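Local coordinates for LEOA (Escherichia coli, PDB 4AUR), which belongs to the bacterial dynamins of enterotoxigenic Escherichia coli and probably hydrolyses GTP, perhaps coupling it to work on membranes as its relatives do, at residues Ile314-Ser317 with Arg318-Val321; Pro150-Glu153 with Ser154-Asp157; Gln3-Gln6 with Phe7-Lys11; Arg416-Gly419 with Gly420-Gly424. All blocks are in the same frame, centred on the assembly; numbering follows the deposited sequence.

The four contacts are spread along a very elongated chain. Interaction 2 lies in the GTPase part, where Lys152 touches the loop of the likely P-loop. Interaction 3, at the start of helix 3-30, is about 32 Å from it between centres, on the same side of the chain's centre. Interaction 4, in a loop of the helical region that holds a sulfate ion, comes next, about 42 Å from interaction 3 and as far from interaction 1, again between centres. Interaction 1 sits on the long helix 275-343, its centre about 90 Å from that of interaction 2 and across the chain's centre from it. None of the four touches another.

Interaction 1 of 4, residues Ile314-Ser317 with Arg318-Val321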
# COMPACT_ATOMS: atom_id res chain seq x y z
N ILE A 314 1.31 -4.48 -30.20
CA ILE A 314 1.68 -3.90 -31.46
C ILE A 314 2.52 -4.86 -32.27
O ILE A 314 2.34 -4.96 -33.44
CB ILE A 314 2.40 -2.57 -31.20
CG1 ILE A 314 1.37 -1.57 -30.72
CG2 ILE A 314 3.10 -2.06 -32.45
CD1 ILE A 314 1.99 -0.31 -30.21
N LYS A 315 3.41 -5.59 -31.64
CA LYS A 315 4.24 -6.57 -32.29
C LYS A 315 3.40 -7.66 -32.90
O LYS A 315 3.58 -8.02 -34.07
CB LYS A 315 5.20 -7.17 -31.28
CG LYS A 315 6.43 -7.82 -31.90
CD LYS A 315 7.05 -8.82 -30.94
CE LYS A 315 8.30 -9.46 -31.53
NZ LYS A 315 8.97 -10.37 -30.55
N GLN A 316 2.48 -8.18 -32.10
CA GLN A 316 1.65 -9.29 -32.51
C GLN A 316 0.72 -8.85 -33.61
O GLN A 316 0.57 -9.53 -34.61
CB GLN A 316 0.85 -9.84 -31.34
CG GLN A 316 1.72 -10.41 -30.22
CD GLN A 316 2.52 -11.61 -30.66
OE1 GLN A 316 2.00 -12.49 -31.35
NE2 GLN A 316 3.80 -11.65 -30.26
N SER A 317 0.09 -7.71 -33.40
CA SER A 317 -0.63 -7.03 -34.44
C SER A 317 0.16 -6.99 -35.74
O SER A 317 -0.29 -7.50 -36.77
CB SER A 317 -0.92 -5.61 -33.98
OG SER A 317 -1.92 -5.65 -32.98
N ARG A 318 1.35 -6.41 -35.70
CA ARG A 318 2.11 -6.30 -36.91
C ARG A 318 2.36 -7.66 -37.53
O ARG A 318 2.25 -7.81 -38.72
CB ARG A 318 3.42 -5.57 -36.69
CG ARG A 318 3.23 -4.13 -36.25
CD ARG A 318 4.34 -3.24 -36.73
NE ARG A 318 4.85 -2.40 -35.65
CZ ARG A 318 4.80 -1.07 -35.61
NH1 ARG A 318 4.23 -0.37 -36.57
NH2 ARG A 318 5.33 -0.45 -34.59
N ILE A 319 2.71 -8.64 -36.70
CA ILE A 319 2.97 -10.00 -37.18
C ILE A 319 1.74 -10.59 -37.86
O ILE A 319 1.85 -11.31 -38.84
CB ILE A 319 3.38 -10.90 -36.02
CG1 ILE A 319 4.85 -10.72 -35.73
CG2 ILE A 319 3.09 -12.38 -36.29
CD1 ILE A 319 5.27 -11.33 -34.41
N GLU A 320 0.57 -10.27 -37.34
CA GLU A 320 -0.65 -10.79 -37.90
C GLU A 320 -0.97 -10.16 -39.26
O GLU A 320 -1.28 -10.86 -40.21
CB GLU A 320 -1.80 -10.59 -36.94
CG GLU A 320 -2.93 -11.54 -37.26
CD GLU A 320 -4.09 -11.44 -36.31
OE1 GLU A 320 -3.87 -10.96 -35.16
OE2 GLU A 320 -5.20 -11.86 -36.73
N VAL A 321 -0.89 -8.85 -39.35
CA VAL A 321 -1.12 -8.18 -40.60
C VAL A 321 -0.15 -8.66 -41.66
O VAL A 321 -0.55 -8.89 -42.80
CB VAL A 321 -1.00 -6.67 -40.41
CG1 VAL A 321 -0.83 -5.93 -41.75
CG2 VAL A 321 -2.22 -6.19 -39.64
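Ile314 lays its CG2 methyl over one face of the Arg318 guanidinium, with CG2 3.5 Å from NH2. The two side chains run alongside each other in the same direction, one helical turn apart on helix 275-343. Ile314 CG2 is anti to the backbone N (CG1 chi1 -71°), while the Arg318 chain bends at chi2 (-149°) and chi3 (-132°), which carries the flat group back across the methyl. Arg318 N gives its hydrogen to Ile314 O at 2.9 Å, and equivalent bonds follow from Ile319 to Lys315, Glu320 to Gln316 and Val321 to Ser317, the i to i+4 pattern of an alpha-helix. Ser317, small and buried, fits against Val388 and Leu392 of helix 368-408, and its OG is hydrogen-bonded to Asp313 O. On the outer side, Ile319 CD1 rests 3.7 Å from Lys315 O, with the polar ends of Lys315 and Gln316 suited to solvent. Isoleucine suits position 314 because it packs against Leu392 and Ile532 of adjoining helices and offers a methyl to the arginine. One face of the guanidinium is thus covered by an apolar methyl, while its NH2 keeps a salt bridge to Glu536 of helix 530-544, which probably offsets the cost of partial burial.

Interaction 2 of 4, residues Pro150-Glu153 with Ser154-Asp157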
# COMPACT_ATOMS: atom_id res chain seq x y z
N PRO A 150 -9.90 -4.19 55.14
CA PRO A 150 -9.20 -3.50 54.05
C PRO A 150 -9.82 -2.17 53.62
O PRO A 150 -10.98 -2.13 53.21
CB PRO A 150 -9.25 -4.51 52.90
CG PRO A 150 -10.30 -5.49 53.27
CD PRO A 150 -10.21 -5.58 54.76
N LEU A 151 -9.03 -1.10 53.75
CA LEU A 151 -9.35 0.23 53.26
C LEU A 151 -10.11 0.97 54.32
O LEU A 151 -11.26 0.68 54.55
CB LEU A 151 -10.13 0.22 51.93
CG LEU A 151 -10.31 1.60 51.27
CD1 LEU A 151 -8.97 2.21 50.95
CD2 LEU A 151 -11.16 1.53 50.02
N LYS A 152 -9.46 1.95 54.93
CA LYS A 152 -10.07 2.72 55.99
C LYS A 152 -11.28 3.49 55.51
O LYS A 152 -11.36 3.88 54.35
CB LYS A 152 -9.06 3.65 56.65
CG LYS A 152 -8.05 2.88 57.49
CD LYS A 152 -7.05 3.80 58.19
CE LYS A 152 -6.20 3.04 59.22
NZ LYS A 152 -6.80 2.97 60.58
N GLU A 153 -12.23 3.70 56.42
CA GLU A 153 -13.54 4.22 56.06
C GLU A 153 -13.47 5.61 55.44
O GLU A 153 -14.31 5.97 54.63
CB GLU A 153 -14.46 4.23 57.29
CG GLU A 153 -15.05 2.87 57.69
CD GLU A 153 -14.06 1.93 58.37
OE1 GLU A 153 -12.96 2.37 58.81
OE2 GLU A 153 -14.39 0.72 58.48
N SER A 154 -12.45 6.37 55.83
CA SER A 154 -12.30 7.77 55.43
C SER A 154 -11.63 8.00 54.06
O SER A 154 -11.54 9.13 53.59
CB SER A 154 -11.46 8.48 56.51
OG SER A 154 -10.32 7.70 56.87
N HIS A 155 -11.18 6.93 53.43
CA HIS A 155 -10.30 7.05 52.27
C HIS A 155 -11.00 7.08 50.93
O HIS A 155 -10.35 7.17 49.92
CB HIS A 155 -9.30 5.88 52.28
CG HIS A 155 -8.19 6.06 53.26
ND1 HIS A 155 -7.01 5.36 53.17
CD2 HIS A 155 -8.07 6.88 54.33
CE1 HIS A 155 -6.20 5.74 54.15
NE2 HIS A 155 -6.83 6.65 54.87
N SER A 156 -12.33 7.02 50.90
CA SER A 156 -13.02 7.00 49.62
C SER A 156 -12.41 7.97 48.63
O SER A 156 -12.09 7.60 47.51
CB SER A 156 -14.48 7.35 49.80
OG SER A 156 -15.18 6.28 50.37
N ASP A 157 -12.24 9.22 49.03
CA ASP A 157 -11.93 10.27 48.05
C ASP A 157 -10.45 10.26 47.60
O ASP A 157 -10.12 10.82 46.54
CB ASP A 157 -12.39 11.66 48.55
CG ASP A 157 -11.75 12.05 49.87
OD1 ASP A 157 -11.06 11.21 50.46
OD2 ASP A 157 -11.95 13.20 50.32
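The His155 imidazole carries the CB of Lys152 over one face, in a CH-pi contact: CB is 4.1 Å from the ring centroid and only 8° off the ring normal. Leu151 crosses the histidine side chain obliquely, its CD1 3.9 Å from His155 CB. Phe113 meets the imidazole as well, the two ring planes inclined at about 65°. With CG beside the backbone N (chi1 -77°), His155 folds its ring back so that one face meets Lys152 CB. Lys152-His155 form a type I beta turn leading into helix 156-165, closed by the backbone hydrogen bond from His155 N to Lys152 O at 3.2 Å. Its donor stands well above the carbonyl plane, consistent with the short i to i+3 span.

Each residue type fits its surroundings. Leucine at 151 is buried against Leu202 and Leu206 of helix 188-209. Lysine at 152 spends its first methylene on the imidazole and sends the rest of the chain away past Ala61, Ser63 and Asp64; its NZ ends 6.8 Å from His155 NE2, so the two groups do not touch. Glu153 points outward, and its OE2 is hydrogen-bonded to Asn149 ND2, just ahead of the turn.

This is the connection from strand 140-146 into helix 156-165 of a P-loop GTPase fold. Lysine chain and imidazole lie beside the loop that carries the probable Walker A motif, an arrangement consistent with the nucleotide-binding end of a dynamin-type G domain.

Interaction 3 of 4, residues Gln3-Gln6 with Phe7-Lys11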
# COMPACT_ATOMS: atom_id res chain seq x y z
N GLN A 3 13.95 -4.81 40.74
CA GLN A 3 13.23 -3.56 40.41
C GLN A 3 14.07 -2.48 39.76
O GLN A 3 13.58 -1.79 38.89
CB GLN A 3 12.50 -2.97 41.65
CG GLN A 3 13.39 -2.65 42.85
CD GLN A 3 13.42 -3.75 43.88
OE1 GLN A 3 13.66 -4.91 43.56
NE2 GLN A 3 13.16 -3.40 45.12
N PHE A 4 15.33 -2.34 40.17
CA PHE A 4 16.18 -1.28 39.65
C PHE A 4 16.80 -1.65 38.32
O PHE A 4 17.11 -0.78 37.53
CB PHE A 4 17.27 -0.92 40.65
CG PHE A 4 16.75 -0.46 41.97
CD1 PHE A 4 16.45 0.87 42.18
CD2 PHE A 4 16.52 -1.36 42.98
CE1 PHE A 4 15.94 1.29 43.38
CE2 PHE A 4 16.01 -0.95 44.20
CZ PHE A 4 15.72 0.39 44.40
N LYS A 5 16.98 -2.95 38.08
CA LYS A 5 17.49 -3.41 36.79
C LYS A 5 16.39 -3.32 35.73
O LYS A 5 16.67 -3.10 34.56
CB LYS A 5 18.01 -4.85 36.88
CG LYS A 5 18.82 -5.31 35.67
CD LYS A 5 18.96 -6.83 35.63
CE LYS A 5 19.22 -7.35 34.22
NZ LYS A 5 19.20 -8.85 34.13
N GLN A 6 15.14 -3.52 36.15
CA GLN A 6 14.00 -3.47 35.25
C GLN A 6 13.78 -2.05 34.85
O GLN A 6 13.48 -1.77 33.71
CB GLN A 6 12.75 -3.99 35.93
CG GLN A 6 11.55 -4.11 35.01
CD GLN A 6 11.66 -5.26 34.03
OE1 GLN A 6 11.80 -5.04 32.82
NE2 GLN A 6 11.58 -6.49 34.53
N PHE A 7 13.95 -1.15 35.80
CA PHE A 7 13.74 0.23 35.51
C PHE A 7 14.83 0.63 34.56
O PHE A 7 14.57 0.99 33.42
CB PHE A 7 13.79 1.07 36.78
CG PHE A 7 13.77 2.54 36.53
CD1 PHE A 7 12.58 3.20 36.40
CD2 PHE A 7 14.95 3.25 36.41
CE1 PHE A 7 12.55 4.56 36.16
CE2 PHE A 7 14.93 4.62 36.18
CZ PHE A 7 13.73 5.28 36.05
N SER A 8 16.07 0.51 34.99
CA SER A 8 17.19 0.93 34.17
C SER A 8 17.02 0.43 32.73
O SER A 8 17.33 1.16 31.80
CB SER A 8 18.48 0.41 34.75
OG SER A 8 18.49 -0.98 34.58
N ILE A 9 16.54 -0.81 32.58
CA ILE A 9 16.23 -1.43 31.28
C ILE A 9 15.08 -0.74 30.56
O ILE A 9 15.16 -0.49 29.35
CB ILE A 9 15.81 -2.91 31.41
CG1 ILE A 9 17.01 -3.80 31.68
CG2 ILE A 9 15.13 -3.43 30.14
CD1 ILE A 9 16.64 -5.17 32.25
N GLU A 10 13.99 -0.50 31.28
CA GLU A 10 12.86 0.20 30.67
C GLU A 10 13.24 1.62 30.34
O GLU A 10 12.83 2.11 29.31
CB GLU A 10 11.60 0.12 31.53
CG GLU A 10 10.99 -1.28 31.56
CD GLU A 10 10.85 -1.94 30.18
OE1 GLU A 10 10.39 -1.29 29.20
OE2 GLU A 10 11.19 -3.14 30.06
N LYS A 11 14.07 2.26 31.16
CA LYS A 11 14.61 3.56 30.78
C LYS A 11 15.32 3.50 29.45
O LYS A 11 15.06 4.30 28.57
CB LYS A 11 15.59 4.10 31.81
CG LYS A 11 15.70 5.61 31.78
CD LYS A 11 16.33 6.15 33.05
CE LYS A 11 17.76 6.59 32.83
NZ LYS A 11 18.51 6.43 34.10
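Lys5 and Ser8 meet in the opening turns of the alpha-helix 3-30, where Lys5 O accepts two hydrogen bonds: from Ser8 OG at 2.8 Å and from Ile9 N at 3.0 Å. Both donors come to the same face of the carbonyl plane. The serine can do this because its OG lies between the backbone N and the carbonyl carbon (chi1 69°), folded back toward the preceding turn. Serine suits the place, being short enough to add a bond to a carbonyl that the helix already uses. Phe7 to Gln3, Ser8 to Phe4 and Glu10 to Gln6 continue the i to i+4 pattern.

The Lys5 side is the looser one: its extended chain crosses Ile9 obliquely, Lys5 CE touching Ile9 CD1 at 3.9 Å, as befits an exposed lysine beside a partly exposed isoleucine.

The closely packed part is made by buried Gln6 beside Glu10, which run alongside each other against helix 250-273, where Gln6 touches Thr258 and Lys262, and Glu10 touches Val265 and Pro266. Phe7 is also buried and meets His139 edge-to-face, while Gln3 NE2 is hydrogen-bonded to Trp73 O. The Gln6 amide and Glu10 carboxylate planes differ by 27°, and Gln6 OE1, as modelled, stands 3.4 Å from Glu10 OE2, acceptor beside acceptor with no hydrogen bond.

Interaction 4 of 4, residues Arg416-Gly419 with Gly420-Gly424; sequences RSLG and GAFKG. With SO4 (sulfate ion), chain B.
Arg416 starts with CG anti to the carbonyl carbon (chi1 -67°), runs straight through chi2 and bends at chi3 (138°), which takes its guanidinium past Phe422 and toward Lys423. Phe422 O then lies over one face of that group, while Lys423, crossing at about a right angle, sets CG 3.9 Å from Arg416 NH1. Phe422 turns its ring the other way, against Leu418: CE1 is 3.5 Å from Leu418 CB, an apolar contact extended by Leu556 of helix 547-567. Gly419-Phe422 form a type I beta turn, closed by Phe422 N to Gly419 O at 3.2 Å, after a short 3-10 segment in which Gly419 N bonds to Arg416 O. Gly419 has positive phi, where a side chain would collide with the carbonyl oxygen before it, so glycine suits this place. A water links Leu418 O, to which it donates, with Ala421 N, from which it accepts. Beyond the turn, Gly424 N bonds to sulfate O1 at 3.0 Å and Lys427 NZ also binds the ion, which probably came from the crystallisation liquor. The edge of the Arg416 guanidinium faces the sulfate as well, though NH2 is modelled too near it for the detail to be trusted.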
# COMPACT_ATOMS: atom_id res chain seq x y z
N ARG A 416 -1.23 12.96 -0.51
CA ARG A 416 -0.70 14.09 0.24
C ARG A 416 0.19 13.66 1.39
O ARG A 416 1.09 14.40 1.76
CB ARG A 416 -1.81 15.02 0.72
CG ARG A 416 -2.52 15.72 -0.43
CD ARG A 416 -3.59 16.67 0.07
NE ARG A 416 -3.51 17.88 -0.72
CZ ARG A 416 -2.81 18.97 -0.40
NH1 ARG A 416 -2.14 19.11 0.75
NH2 ARG A 416 -2.81 19.96 -1.26
N SER A 417 -0.02 12.46 1.92
CA SER A 417 0.82 11.94 3.00
C SER A 417 2.20 11.61 2.54
O SER A 417 3.06 11.39 3.37
CB SER A 417 0.24 10.68 3.61
OG SER A 417 -0.40 9.98 2.59
N LEU A 418 2.41 11.54 1.23
CA LEU A 418 3.70 11.22 0.67
C LEU A 418 4.60 12.43 0.56
O LEU A 418 5.67 12.34 0.03
CB LEU A 418 3.53 10.56 -0.70
CG LEU A 418 3.46 9.04 -0.79
CD1 LEU A 418 3.29 8.33 0.53
CD2 LEU A 418 2.37 8.58 -1.73
N GLY A 419 4.15 13.57 1.03
CA GLY A 419 5.02 14.75 1.11
C GLY A 419 5.13 15.73 -0.04
O GLY A 419 4.15 16.10 -0.67
N GLY A 420 6.36 16.17 -0.30
CA GLY A 420 6.59 17.42 -1.04
C GLY A 420 6.11 17.49 -2.48
O GLY A 420 5.55 18.51 -2.94
N ALA A 421 6.32 16.40 -3.21
CA ALA A 421 5.94 16.37 -4.62
C ALA A 421 4.43 16.31 -4.86
O ALA A 421 4.03 16.45 -6.00
CB ALA A 421 6.62 15.19 -5.32
N PHE A 422 3.62 16.11 -3.82
CA PHE A 422 2.17 15.94 -3.95
C PHE A 422 1.36 17.03 -3.27
O PHE A 422 0.28 16.78 -2.76
CB PHE A 422 1.75 14.60 -3.36
CG PHE A 422 2.58 13.46 -3.85
CD1 PHE A 422 3.76 13.14 -3.22
CD2 PHE A 422 2.21 12.76 -4.96
CE1 PHE A 422 4.55 12.12 -3.70
CE2 PHE A 422 2.99 11.72 -5.42
CZ PHE A 422 4.16 11.41 -4.79
N LYS A 423 1.87 18.25 -3.34
CA LYS A 423 1.38 19.37 -2.58
C LYS A 423 1.93 20.60 -3.28
O LYS A 423 3.03 20.58 -3.83
CB LYS A 423 1.95 19.21 -1.19
CG LYS A 423 1.47 20.19 -0.14
CD LYS A 423 2.47 20.30 1.01
CE LYS A 423 3.71 21.11 0.63
NZ LYS A 423 4.82 20.93 1.60
N GLY A 424 1.16 21.67 -3.36
CA GLY A 424 1.63 22.88 -4.01
C GLY A 424 1.36 22.99 -5.51
O GLY A 424 0.62 22.20 -6.08
S SO4 B . -1.88 22.70 -1.88
O1 SO4 B . -1.42 21.32 -1.92
O2 SO4 B . -0.80 23.44 -1.19
O3 SO4 B . -3.21 22.97 -1.31
O4 SO4 B . -1.96 23.01 -3.31
O HOH W 1 7.61 13.79 -1.78